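PDB 3BS0: TodX from Pseudomonas putida, which carries toluene and probably related aromatic hydrocarbons across the outer membrane, as a beta-barrel member of the FadL family. Local coordinates for residues R14-T19 / T349-Y354; D51-D56 / Q422-V427; V378-E383 / I396-R401. All coordinates share one frame; numbering follows the deposited sequence.

Contact 1. Residues R14-T19 / T349-Y354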
ATOM      1  N   ARG A  14      13.765  -2.798   1.467  1.00 50.30           N
ATOM      2  CA  ARG A  14      13.087  -1.844   2.322  1.00 50.56           C
ATOM      3  C   ARG A  14      13.989  -1.290   3.397  1.00 50.59           C
ATOM      4  O   ARG A  14      13.747  -0.208   3.929  1.00 51.55           O
ATOM      5  CB  ARG A  14      11.878  -2.480   2.983  1.00 54.01           C
ATOM      6  CG  ARG A  14      11.156  -1.512   3.892  1.00 60.25           C
ATOM      7  CD  ARG A  14       9.749  -1.963   4.181  1.00 65.21           C
ATOM      8  NE  ARG A  14       9.187  -2.704   3.060  1.00 69.61           N
ATOM      9  CZ  ARG A  14       7.885  -2.836   2.833  1.00 72.14           C
ATOM     10  NH1 ARG A  14       7.008  -2.264   3.651  1.00 75.08           N
ATOM     11  NH2 ARG A  14       7.463  -3.547   1.797  1.00 72.72           N
ATOM     12  N   ALA A  15      15.018  -2.042   3.743  1.00 49.15           N
ATOM     13  CA  ALA A  15      15.952  -1.582   4.748  1.00 47.40           C
ATOM     14  C   ALA A  15      16.883  -0.575   4.062  1.00 46.73           C
ATOM     15  O   ALA A  15      17.564   0.221   4.711  1.00 46.68           O
ATOM     16  CB  ALA A  15      16.739  -2.759   5.292  1.00 44.89           C
ATOM     17  N   MET A  16      16.882  -0.610   2.734  1.00 45.23           N
ATOM     18  CA  MET A  16      17.720   0.270   1.950  1.00 44.81           C
ATOM     19  C   MET A  16      16.922   1.349   1.243  1.00 45.05           C
ATOM     20  O   MET A  16      17.077   1.574   0.038  1.00 43.81           O
ATOM     21  CB  MET A  16      18.537  -0.543   0.942  1.00 45.28           C
ATOM     22  CG  MET A  16      19.736  -1.262   1.566  1.00 44.87           C
ATOM     23  SD  MET A  16      20.568  -2.276   0.364  1.00 46.10           S
ATOM     24  CE  MET A  16      21.379  -3.349   1.345  1.00 46.19           C
ATOM     25  N   GLY A  17      16.064   2.010   2.020  1.00 43.96           N
ATOM     26  CA  GLY A  17      15.251   3.108   1.527  1.00 43.25           C
ATOM     27  C   GLY A  17      14.338   2.899   0.338  1.00 41.75           C
ATOM     28  O   GLY A  17      13.890   3.869  -0.263  1.00 40.88           O
ATOM     29  N   GLY A  18      14.049   1.652  -0.005  1.00 42.73           N
ATOM     30  CA  GLY A  18      13.173   1.398  -1.132  1.00 43.77           C
ATOM     31  C   GLY A  18      13.920   1.291  -2.440  1.00 45.66           C
ATOM     32  O   GLY A  18      13.322   1.231  -3.510  1.00 46.44           O
ATOM     33  N   THR A  19      15.244   1.256  -2.359  1.00 48.24           N
ATOM     34  CA  THR A  19      16.060   1.148  -3.557  1.00 50.88           C
ATOM     35  C   THR A  19      15.981  -0.283  -4.094  1.00 50.31           C
ATOM     36  O   THR A  19      15.834  -1.214  -3.314  1.00 51.67           O
ATOM     37  CB  THR A  19      17.512   1.524  -3.246  1.00 51.75           C
ATOM     38  OG1 THR A  19      18.279   1.444  -4.450  1.00 57.54           O
ATOM     39  CG2 THR A  19      18.106   0.596  -2.206  1.00 52.62           C
ATOM     40  N   THR A 349      25.514  -8.279   8.045  1.00 57.26           N
ATOM     41  CA  THR A 349      25.530  -7.113   7.182  1.00 56.25           C
ATOM     42  C   THR A 349      24.725  -6.062   7.914  1.00 57.57           C
ATOM     43  O   THR A 349      23.939  -6.389   8.807  1.00 59.37           O
ATOM     44  CB  THR A 349      24.854  -7.386   5.831  1.00 54.78           C
ATOM     45  OG1 THR A 349      25.606  -8.362   5.100  1.00 52.35           O
ATOM     46  CG2 THR A 349      24.761  -6.104   5.020  1.00 53.80           C
ATOM     47  N   LEU A 350      24.940  -4.802   7.555  1.00 57.46           N
ATOM     48  CA  LEU A 350      24.214  -3.693   8.158  1.00 55.30           C
ATOM     49  C   LEU A 350      23.748  -2.808   7.025  1.00 53.54           C
ATOM     50  O   LEU A 350      24.537  -2.438   6.156  1.00 52.90           O
ATOM     51  CB  LEU A 350      25.108  -2.919   9.121  1.00 54.89           C
ATOM     52  CG  LEU A 350      25.532  -3.768  10.324  1.00 56.73           C
ATOM     53  CD1 LEU A 350      26.389  -2.939  11.256  1.00 57.69           C
ATOM     54  CD2 LEU A 350      24.301  -4.289  11.060  1.00 55.60           C
ATOM     55  N   ARG A 351      22.455  -2.500   7.029  1.00 51.58           N
ATOM     56  CA  ARG A 351      21.844  -1.680   5.996  1.00 50.55           C
ATOM     57  C   ARG A 351      21.134  -0.472   6.588  1.00 49.39           C
ATOM     58  O   ARG A 351      20.720  -0.489   7.745  1.00 47.54           O
ATOM     59  CB  ARG A 351      20.836  -2.511   5.201  1.00 51.04           C
ATOM     60  CG  ARG A 351      21.446  -3.687   4.495  1.00 51.75           C
ATOM     61  CD  ARG A 351      20.393  -4.637   3.939  1.00 52.56           C
ATOM     62  NE  ARG A 351      21.031  -5.691   3.155  1.00 53.36           N
ATOM     63  CZ  ARG A 351      20.942  -6.987   3.420  1.00 54.79           C
ATOM     64  NH1 ARG A 351      20.228  -7.408   4.454  1.00 54.16           N
ATOM     65  NH2 ARG A 351      21.587  -7.861   2.663  1.00 56.15           N
ATOM     66  N   ALA A 352      21.003   0.572   5.776  1.00 47.29           N
ATOM     67  CA  ALA A 352      20.324   1.795   6.191  1.00 47.90           C
ATOM     68  C   ALA A 352      20.058   2.654   4.953  1.00 47.00           C
ATOM     69  O   ALA A 352      20.771   2.551   3.961  1.00 44.64           O
ATOM     70  CB  ALA A 352      21.182   2.567   7.213  1.00 45.98           C
ATOM     71  N   GLY A 353      19.026   3.488   5.006  1.00 47.78           N
ATOM     72  CA  GLY A 353      18.726   4.314   3.853  1.00 51.73           C
ATOM     73  C   GLY A 353      17.749   5.450   4.087  1.00 53.93           C
ATOM     74  O   GLY A 353      17.317   5.710   5.213  1.00 50.73           O
ATOM     75  N   TYR A 354      17.387   6.116   2.994  1.00 56.91           N
ATOM     76  CA  TYR A 354      16.471   7.243   3.035  1.00 60.43           C
ATOM     77  C   TYR A 354      15.701   7.386   1.724  1.00 62.48           C
ATOM     78  O   TYR A 354      16.244   7.137   0.646  1.00 61.74           O
ATOM     79  CB  TYR A 354      17.257   8.527   3.294  1.00 63.23           C
ATOM     80  CG  TYR A 354      16.428   9.790   3.208  1.00 66.79           C
ATOM     81  CD1 TYR A 354      15.450  10.069   4.165  1.00 68.87           C
ATOM     82  CD2 TYR A 354      16.629  10.714   2.179  1.00 66.01           C
ATOM     83  CE1 TYR A 354      14.692  11.247   4.107  1.00 70.09           C
ATOM     84  CE2 TYR A 354      15.880  11.889   2.106  1.00 68.04           C
ATOM     85  CZ  TYR A 354      14.914  12.151   3.077  1.00 69.26           C
ATOM     86  OH  TYR A 354      14.181  13.317   3.033  1.00 68.23           O
TER
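In both M16 and R351 the first torsion sets CG anti to the carbonyl carbon (chi1 -77° and -61°); each chain is extended beyond CG, and the two cross at a slant. M16 passes over the aliphatic part of R351, with M16 CG 4.0 Å from R351 CB and the methyl M16 CE against R351 CG and CD. That methyl ends beside NE, at the edge of the guanidinium and near the plane of that group. T349 CG2 lies over one guanidinium face, displaced toward the rim. A15 adds a second apolar touch at the root of the arginine, where A15 CB is 4.1 Å from R351 CB.

Farther along, backbone meets backbone: the CA atoms of G17 and G353 are 4.4 Å apart. A CB on either residue would point into the opposite main chain, and G17 also has the positive phi (56°) needed in the type I' turn from M16 to T19. No hydrogen bond crosses between the segments.

R351 has weak partners in N393 and E383, while the main-chain N and O of G17 bond to T379 OG1 and S337 OG. The end of helix 11-15 and the following turn thus rest on the inner wall of the barrel, on strand 348-356 and its two flanking strands, 333-343 and 376-385, consistent with the N-terminal hatch of FadL proteins.

Contact 2. Residues D51-D56 / Q422-V427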
ATOM      1  N   ASP A  51       5.284  -9.040   7.097  1.00 40.02           N
ATOM      2  CA  ASP A  51       5.238  -7.584   7.012  1.00 42.33           C
ATOM      3  C   ASP A  51       4.284  -7.040   8.078  1.00 43.50           C
ATOM      4  O   ASP A  51       3.153  -7.517   8.194  1.00 44.71           O
ATOM      5  CB  ASP A  51       4.737  -7.183   5.620  1.00 44.21           C
ATOM      6  CG  ASP A  51       5.247  -5.831   5.170  1.00 46.59           C
ATOM      7  OD1 ASP A  51       4.789  -4.796   5.704  1.00 50.58           O
ATOM      8  OD2 ASP A  51       6.113  -5.802   4.272  1.00 49.10           O
ATOM      9  N   VAL A  52       4.743  -6.067   8.868  1.00 42.83           N
ATOM     10  CA  VAL A  52       3.896  -5.444   9.887  1.00 43.09           C
ATOM     11  C   VAL A  52       3.944  -3.939   9.712  1.00 44.92           C
ATOM     12  O   VAL A  52       5.020  -3.348   9.738  1.00 45.08           O
ATOM     13  CB  VAL A  52       4.345  -5.745  11.334  1.00 43.52           C
ATOM     14  CG1 VAL A  52       3.168  -6.305  12.112  1.00 45.20           C
ATOM     15  CG2 VAL A  52       5.516  -6.699  11.353  1.00 44.21           C
ATOM     16  N   VAL A  53       2.775  -3.325   9.560  1.00 46.48           N
ATOM     17  CA  VAL A  53       2.679  -1.888   9.367  1.00 47.18           C
ATOM     18  C   VAL A  53       1.964  -1.138  10.485  1.00 49.05           C
ATOM     19  O   VAL A  53       0.743  -1.016  10.481  1.00 50.16           O
ATOM     20  CB  VAL A  53       1.963  -1.560   8.043  1.00 49.33           C
ATOM     21  CG1 VAL A  53       2.008  -0.053   7.782  1.00 46.77           C
ATOM     22  CG2 VAL A  53       2.612  -2.344   6.895  1.00 48.64           C
ATOM     23  N   THR A  54       2.740  -0.630  11.437  1.00 50.05           N
ATOM     24  CA  THR A  54       2.208   0.145  12.551  1.00 50.58           C
ATOM     25  C   THR A  54       1.837   1.518  11.995  1.00 50.13           C
ATOM     26  O   THR A  54       2.484   2.005  11.077  1.00 49.28           O
ATOM     27  CB  THR A  54       3.283   0.361  13.647  1.00 52.49           C
ATOM     28  OG1 THR A  54       3.647  -0.897  14.227  1.00 52.39           O
ATOM     29  CG2 THR A  54       2.763   1.308  14.731  1.00 53.43           C
ATOM     30  N   THR A  55       0.801   2.142  12.543  1.00 50.42           N
ATOM     31  CA  THR A  55       0.399   3.476  12.089  1.00 49.36           C
ATOM     32  C   THR A  55      -0.047   4.370  13.234  1.00 50.41           C
ATOM     33  O   THR A  55      -0.842   3.952  14.083  1.00 50.13           O
ATOM     34  CB  THR A  55      -0.754   3.421  11.070  1.00 48.31           C
ATOM     35  OG1 THR A  55      -0.237   3.089   9.775  1.00 48.00           O
ATOM     36  CG2 THR A  55      -1.476   4.766  11.005  1.00 47.80           C
ATOM     37  N   ASP A  56       0.476   5.591  13.278  1.00 48.64           N
ATOM     38  CA  ASP A  56       0.042   6.496  14.319  1.00 48.98           C
ATOM     39  C   ASP A  56      -0.593   7.748  13.727  1.00 46.56           C
ATOM     40  O   ASP A  56       0.014   8.478  12.933  1.00 43.92           O
ATOM     41  CB  ASP A  56       1.182   6.868  15.261  1.00 53.91           C
ATOM     42  CG  ASP A  56       0.678   7.201  16.654  1.00 59.58           C
ATOM     43  OD1 ASP A  56      -0.086   6.376  17.206  1.00 62.79           O
ATOM     44  OD2 ASP A  56       1.033   8.268  17.199  1.00 62.84           O
ATOM     45  N   GLN A 422       4.431   6.725  10.548  1.00 38.75           N
ATOM     46  CA  GLN A 422       4.297   5.289  10.336  1.00 41.50           C
ATOM     47  C   GLN A 422       5.601   4.505  10.343  1.00 41.96           C
ATOM     48  O   GLN A 422       6.545   4.888   9.674  1.00 43.91           O
ATOM     49  CB  GLN A 422       3.596   5.058   9.007  1.00 42.04           C
ATOM     50  CG  GLN A 422       3.177   3.645   8.764  1.00 47.05           C
ATOM     51  CD  GLN A 422       3.009   3.345   7.288  1.00 51.03           C
ATOM     52  OE1 GLN A 422       3.997   3.162   6.556  1.00 51.91           O
ATOM     53  NE2 GLN A 422       1.759   3.307   6.834  1.00 49.91           N
ATOM     54  N   ILE A 423       5.632   3.402  11.092  1.00 43.15           N
ATOM     55  CA  ILE A 423       6.796   2.503  11.195  1.00 42.64           C
ATOM     56  C   ILE A 423       6.582   1.248  10.333  1.00 42.33           C
ATOM     57  O   ILE A 423       5.450   0.872  10.037  1.00 42.55           O
ATOM     58  CB  ILE A 423       7.020   2.038  12.660  1.00 42.29           C
ATOM     59  CG1 ILE A 423       7.472   3.216  13.535  1.00 42.56           C
ATOM     60  CG2 ILE A 423       8.050   0.939  12.709  1.00 39.86           C
ATOM     61  CD1 ILE A 423       7.478   2.908  15.031  1.00 33.26           C
ATOM     62  N   ASN A 424       7.670   0.588   9.943  1.00 44.44           N
ATOM     63  CA  ASN A 424       7.574  -0.609   9.115  1.00 42.57           C
ATOM     64  C   ASN A 424       8.601  -1.702   9.378  1.00 43.19           C
ATOM     65  O   ASN A 424       9.797  -1.495   9.211  1.00 44.46           O
ATOM     66  CB  ASN A 424       7.635  -0.224   7.647  1.00 41.98           C
ATOM     67  CG  ASN A 424       6.279  -0.234   7.007  1.00 45.27           C
ATOM     68  OD1 ASN A 424       5.351   0.439   7.476  1.00 44.52           O
ATOM     69  ND2 ASN A 424       6.141  -1.007   5.926  1.00 45.83           N
ATOM     70  N   ALA A 425       8.122  -2.877   9.764  1.00 42.92           N
ATOM     71  CA  ALA A 425       9.004  -3.998  10.023  1.00 43.22           C
ATOM     72  C   ALA A 425       8.761  -5.093   8.997  1.00 45.45           C
ATOM     73  O   ALA A 425       7.615  -5.478   8.748  1.00 49.13           O
ATOM     74  CB  ALA A 425       8.761  -4.533  11.412  1.00 44.77           C
ATOM     75  N   VAL A 426       9.831  -5.575   8.375  1.00 44.32           N
ATOM     76  CA  VAL A 426       9.729  -6.657   7.394  1.00 41.93           C
ATOM     77  C   VAL A 426      10.765  -7.643   7.876  1.00 41.65           C
ATOM     78  O   VAL A 426      11.834  -7.236   8.338  1.00 42.10           O
ATOM     79  CB  VAL A 426      10.148  -6.244   5.953  1.00 41.78           C
ATOM     80  CG1 VAL A 426       9.770  -7.351   4.976  1.00 38.25           C
ATOM     81  CG2 VAL A 426       9.500  -4.936   5.556  1.00 43.22           C
ATOM     82  N   VAL A 427      10.460  -8.929   7.787  1.00 38.43           N
ATOM     83  CA  VAL A 427      11.421  -9.928   8.217  1.00 36.28           C
ATOM     84  C   VAL A 427      11.283 -11.149   7.355  1.00 35.66           C
ATOM     85  O   VAL A 427      10.182 -11.536   6.994  1.00 33.51           O
ATOM     86  CB  VAL A 427      11.211 -10.345   9.686  1.00 36.98           C
ATOM     87  CG1 VAL A 427      12.332 -11.293  10.123  1.00 33.85           C
ATOM     88  CG2 VAL A 427      11.180  -9.119  10.570  1.00 36.29           C
TER
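Q422 reaches across to three consecutive residues, V53, T54 and T55. Its CB is 3.9 Å from the carbonyl oxygen T54 O. CG, turned away from its own backbone N (chi1 -170°), passes close against the same T54 O and has T55 OG1 as its next partner at 3.6 Å. CD then packs on the methyl V53 CG1, also at 3.6 Å, and the terminal amide stays beside V53 and T55. V53 lies alongside N424, both side chains pointing the same way.

On this same face D51 slants across V426, its OD2 3.7 Å from V426 CG2, and its carboxylate is turned 76° from the amide plane of N424. R14 of helix 11-15 offers the acid a long, weak ion pair. On the other face, which V52 and A425 share with T54 and I423, V52 CG2 lies 3.9 Å from A425 CB.

The backbone grip is uneven. V52 and A425 exchange two nearly straight bonds, V52 N to A425 O at 2.9 Å and A425 N to V52 O at 3.1 Å, whereas the bonds between T54 and I423 are weak and bent.

These antiparallel strands, 44-60 and 417-433, come from opposite ends of the chain, and their pairing closes the barrel. Strand 80-90 continues the wall beyond the first through D51 and G81, and strand 390-405 beyond the second through the backbone bonds of Q422 with G399 and N424 with S397.

Contact 3. Residues V378-E383 / I396-R401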
ATOM      1  N   VAL A 378      12.772   6.869   6.758  1.00 47.16           N
ATOM      2  CA  VAL A 378      14.151   6.580   7.160  1.00 47.93           C
ATOM      3  C   VAL A 378      14.180   5.111   7.576  1.00 47.14           C
ATOM      4  O   VAL A 378      13.495   4.700   8.510  1.00 43.13           O
ATOM      5  CB  VAL A 378      14.611   7.427   8.351  1.00 49.88           C
ATOM      6  CG1 VAL A 378      16.083   7.151   8.626  1.00 51.34           C
ATOM      7  CG2 VAL A 378      14.388   8.892   8.069  1.00 50.20           C
ATOM      8  N   THR A 379      14.993   4.329   6.884  1.00 49.00           N
ATOM      9  CA  THR A 379      15.068   2.896   7.125  1.00 50.20           C
ATOM     10  C   THR A 379      16.391   2.350   7.650  1.00 51.30           C
ATOM     11  O   THR A 379      17.442   2.971   7.505  1.00 52.87           O
ATOM     12  CB  THR A 379      14.734   2.159   5.833  1.00 50.33           C
ATOM     13  OG1 THR A 379      15.754   2.415   4.863  1.00 49.76           O
ATOM     14  CG2 THR A 379      13.441   2.669   5.269  1.00 51.07           C
ATOM     15  N   PHE A 380      16.311   1.167   8.254  1.00 52.22           N
ATOM     16  CA  PHE A 380      17.466   0.464   8.803  1.00 54.23           C
ATOM     17  C   PHE A 380      17.291  -1.012   8.492  1.00 54.20           C
ATOM     18  O   PHE A 380      16.194  -1.542   8.592  1.00 54.36           O
ATOM     19  CB  PHE A 380      17.547   0.597  10.325  1.00 54.86           C
ATOM     20  CG  PHE A 380      18.106   1.895  10.809  1.00 58.12           C
ATOM     21  CD1 PHE A 380      17.547   3.109  10.413  1.00 60.51           C
ATOM     22  CD2 PHE A 380      19.143   1.903  11.743  1.00 60.13           C
ATOM     23  CE1 PHE A 380      18.008   4.321  10.947  1.00 62.32           C
ATOM     24  CE2 PHE A 380      19.616   3.100  12.286  1.00 60.60           C
ATOM     25  CZ  PHE A 380      19.044   4.315  11.887  1.00 61.98           C
ATOM     26  N   GLY A 381      18.379  -1.679   8.142  1.00 55.26           N
ATOM     27  CA  GLY A 381      18.295  -3.091   7.842  1.00 55.55           C
ATOM     28  C   GLY A 381      19.517  -3.879   8.259  1.00 55.02           C
ATOM     29  O   GLY A 381      20.615  -3.341   8.378  1.00 54.25           O
ATOM     30  N   GLY A 382      19.312  -5.169   8.478  1.00 54.24           N
ATOM     31  CA  GLY A 382      20.395  -6.035   8.874  1.00 53.84           C
ATOM     32  C   GLY A 382      20.201  -7.433   8.330  1.00 53.10           C
ATOM     33  O   GLY A 382      19.070  -7.880   8.135  1.00 50.04           O
ATOM     34  N   GLU A 383      21.317  -8.107   8.068  1.00 54.26           N
ATOM     35  CA  GLU A 383      21.301  -9.471   7.560  1.00 56.87           C
ATOM     36  C   GLU A 383      22.239 -10.317   8.397  1.00 57.93           C
ATOM     37  O   GLU A 383      23.347  -9.903   8.719  1.00 57.82           O
ATOM     38  CB  GLU A 383      21.744  -9.529   6.093  1.00 56.08           C
ATOM     39  CG  GLU A 383      21.893 -10.954   5.565  1.00 58.85           C
ATOM     40  CD  GLU A 383      22.249 -11.018   4.087  1.00 62.00           C
ATOM     41  OE1 GLU A 383      23.288 -10.450   3.691  1.00 65.85           O
ATOM     42  OE2 GLU A 383      21.495 -11.641   3.311  1.00 64.32           O
ATOM     43  N   ILE A 396      13.479  -1.901   8.993  1.00 39.05           N
ATOM     44  CA  ILE A 396      12.583  -1.060   9.792  1.00 39.13           C
ATOM     45  C   ILE A 396      12.547   0.292   9.112  1.00 41.14           C
ATOM     46  O   ILE A 396      13.547   1.011   9.106  1.00 43.93           O
ATOM     47  CB  ILE A 396      13.075  -0.872  11.253  1.00 35.79           C
ATOM     48  CG1 ILE A 396      13.319  -2.226  11.934  1.00 41.12           C
ATOM     49  CG2 ILE A 396      12.018  -0.164  12.055  1.00 34.14           C
ATOM     50  CD1 ILE A 396      14.615  -2.962  11.508  1.00 39.45           C
ATOM     51  N   SER A 397      11.398   0.628   8.527  1.00 42.73           N
ATOM     52  CA  SER A 397      11.232   1.890   7.812  1.00 42.57           C
ATOM     53  C   SER A 397      10.289   2.846   8.526  1.00 43.87           C
ATOM     54  O   SER A 397       9.159   2.501   8.835  1.00 42.58           O
ATOM     55  CB  SER A 397      10.709   1.616   6.416  1.00 42.44           C
ATOM     56  OG  SER A 397      10.457   2.826   5.734  1.00 47.33           O
ATOM     57  N   PHE A 398      10.758   4.060   8.788  1.00 46.85           N
ATOM     58  CA  PHE A 398       9.941   5.044   9.489  1.00 45.26           C
ATOM     59  C   PHE A 398       9.435   6.102   8.531  1.00 46.78           C
ATOM     60  O   PHE A 398      10.223   6.851   7.951  1.00 46.42           O
ATOM     61  CB  PHE A 398      10.737   5.753  10.585  1.00 43.21           C
ATOM     62  CG  PHE A 398      11.516   4.837  11.483  1.00 42.46           C
ATOM     63  CD1 PHE A 398      12.533   4.037  10.979  1.00 43.89           C
ATOM     64  CD2 PHE A 398      11.284   4.827  12.846  1.00 43.37           C
ATOM     65  CE1 PHE A 398      13.308   3.247  11.819  1.00 43.75           C
ATOM     66  CE2 PHE A 398      12.059   4.036  13.698  1.00 44.16           C
ATOM     67  CZ  PHE A 398      13.069   3.250  13.179  1.00 41.99           C
ATOM     68  N   GLY A 399       8.118   6.144   8.360  1.00 47.74           N
ATOM     69  CA  GLY A 399       7.512   7.141   7.505  1.00 49.00           C
ATOM     70  C   GLY A 399       7.454   8.396   8.345  1.00 50.47           C
ATOM     71  O   GLY A 399       6.665   8.481   9.279  1.00 50.76           O
ATOM     72  N   LEU A 400       8.312   9.361   8.033  1.00 52.44           N
ATOM     73  CA  LEU A 400       8.358  10.612   8.786  1.00 53.26           C
ATOM     74  C   LEU A 400       6.983  11.232   8.997  1.00 52.54           C
ATOM     75  O   LEU A 400       6.147  11.287   8.084  1.00 51.04           O
ATOM     76  CB  LEU A 400       9.301  11.603   8.098  1.00 54.90           C
ATOM     77  CG  LEU A 400      10.742  11.088   8.104  1.00 56.89           C
ATOM     78  CD1 LEU A 400      11.640  12.091   7.421  1.00 57.42           C
ATOM     79  CD2 LEU A 400      11.209  10.850   9.541  1.00 56.59           C
ATOM     80  N   ARG A 401       6.769  11.691  10.223  1.00 51.80           N
ATOM     81  CA  ARG A 401       5.511  12.287  10.639  1.00 52.81           C
ATOM     82  C   ARG A 401       5.277  13.702  10.135  1.00 52.27           C
ATOM     83  O   ARG A 401       6.089  14.590  10.366  1.00 53.02           O
ATOM     84  CB  ARG A 401       5.432  12.270  12.167  1.00 54.23           C
ATOM     85  CG  ARG A 401       4.377  13.183  12.772  1.00 56.22           C
ATOM     86  CD  ARG A 401       4.224  12.891  14.251  1.00 59.89           C
ATOM     87  NE  ARG A 401       3.525  11.627  14.503  1.00 62.37           N
ATOM     88  CZ  ARG A 401       2.215  11.525  14.719  1.00 63.83           C
ATOM     89  NH1 ARG A 401       1.449  12.611  14.719  1.00 64.12           N
ATOM     90  NH2 ARG A 401       1.665  10.338  14.939  1.00 64.64           N
TER
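F380 and F398 meet diagonally across two antiparallel strands, their rings inclined to each other with F380 CD1 4.5 Å from F398 CE1. The contact is loose and oblique rather than a stack. The ring of F398 is placed there by its first torsion (chi1 -48°), which sets CG beside the backbone N and anti to the carbonyl carbon. V378 and L400 repeat the same diagonal two residues along each strand, slanting past each other until V378 CG2 is 4.0 Å from L400 CD2. I396 shares this apolar face, and I396 CD1 lies 3.6 Å from F380 O. Were F398 replaced by alanine, the F380 ring would probably lose its diagonal aromatic neighbour, leaving a gap beside it on the apolar face.

The opposite face is polar and buried. T379 and S397 face each other as a non-hydrogen-bonded pair, with the T379 CG2 methyl against the serine CB and OG. T379 OG1 instead serves the N-terminal segment: it bonds to the backbone N of G17 and, weakly, to A15 O.

Between the faces the main chains are joined through two hydrogen-bonded pairs. V378 N donates to F398 O at 2.8 Å. F380 N bonds to I396 O at 2.9 Å, and I396 N returns a bond to F380 O at 2.8 Å. I396 O also receives a CA-H contact from T379.

Strands 376-385 and 390-405 form a beta hairpin, and this division, with aromatic and aliphatic residues on one face and small polar ones on the other, is characteristic of a transmembrane beta barrel whose apolar face probably meets lipid.

In the fold
Contacts 2 and 3 are both strand pairings within the barrel wall, whereas contact 1 sets the N-terminal segment against the inside of that wall and has the largest share of buried residues, although all three are only partly buried. Their chemistry follows: main-chain hydrogen bonds carry contacts 2 and 3, while contact 1 relies on van der Waals packing and glycine-to-glycine approach. Contact 3 joins strands adjacent in sequence, contact 2 the first and last strands, which closes the barrel. All three share one run of wall, since strand 376-385 neighbours 348-356 and strand 390-405 neighbours 417-433. Contact 3 has the more aromatic surface; contact 2 brings more polar side chains to its inner face, near R14.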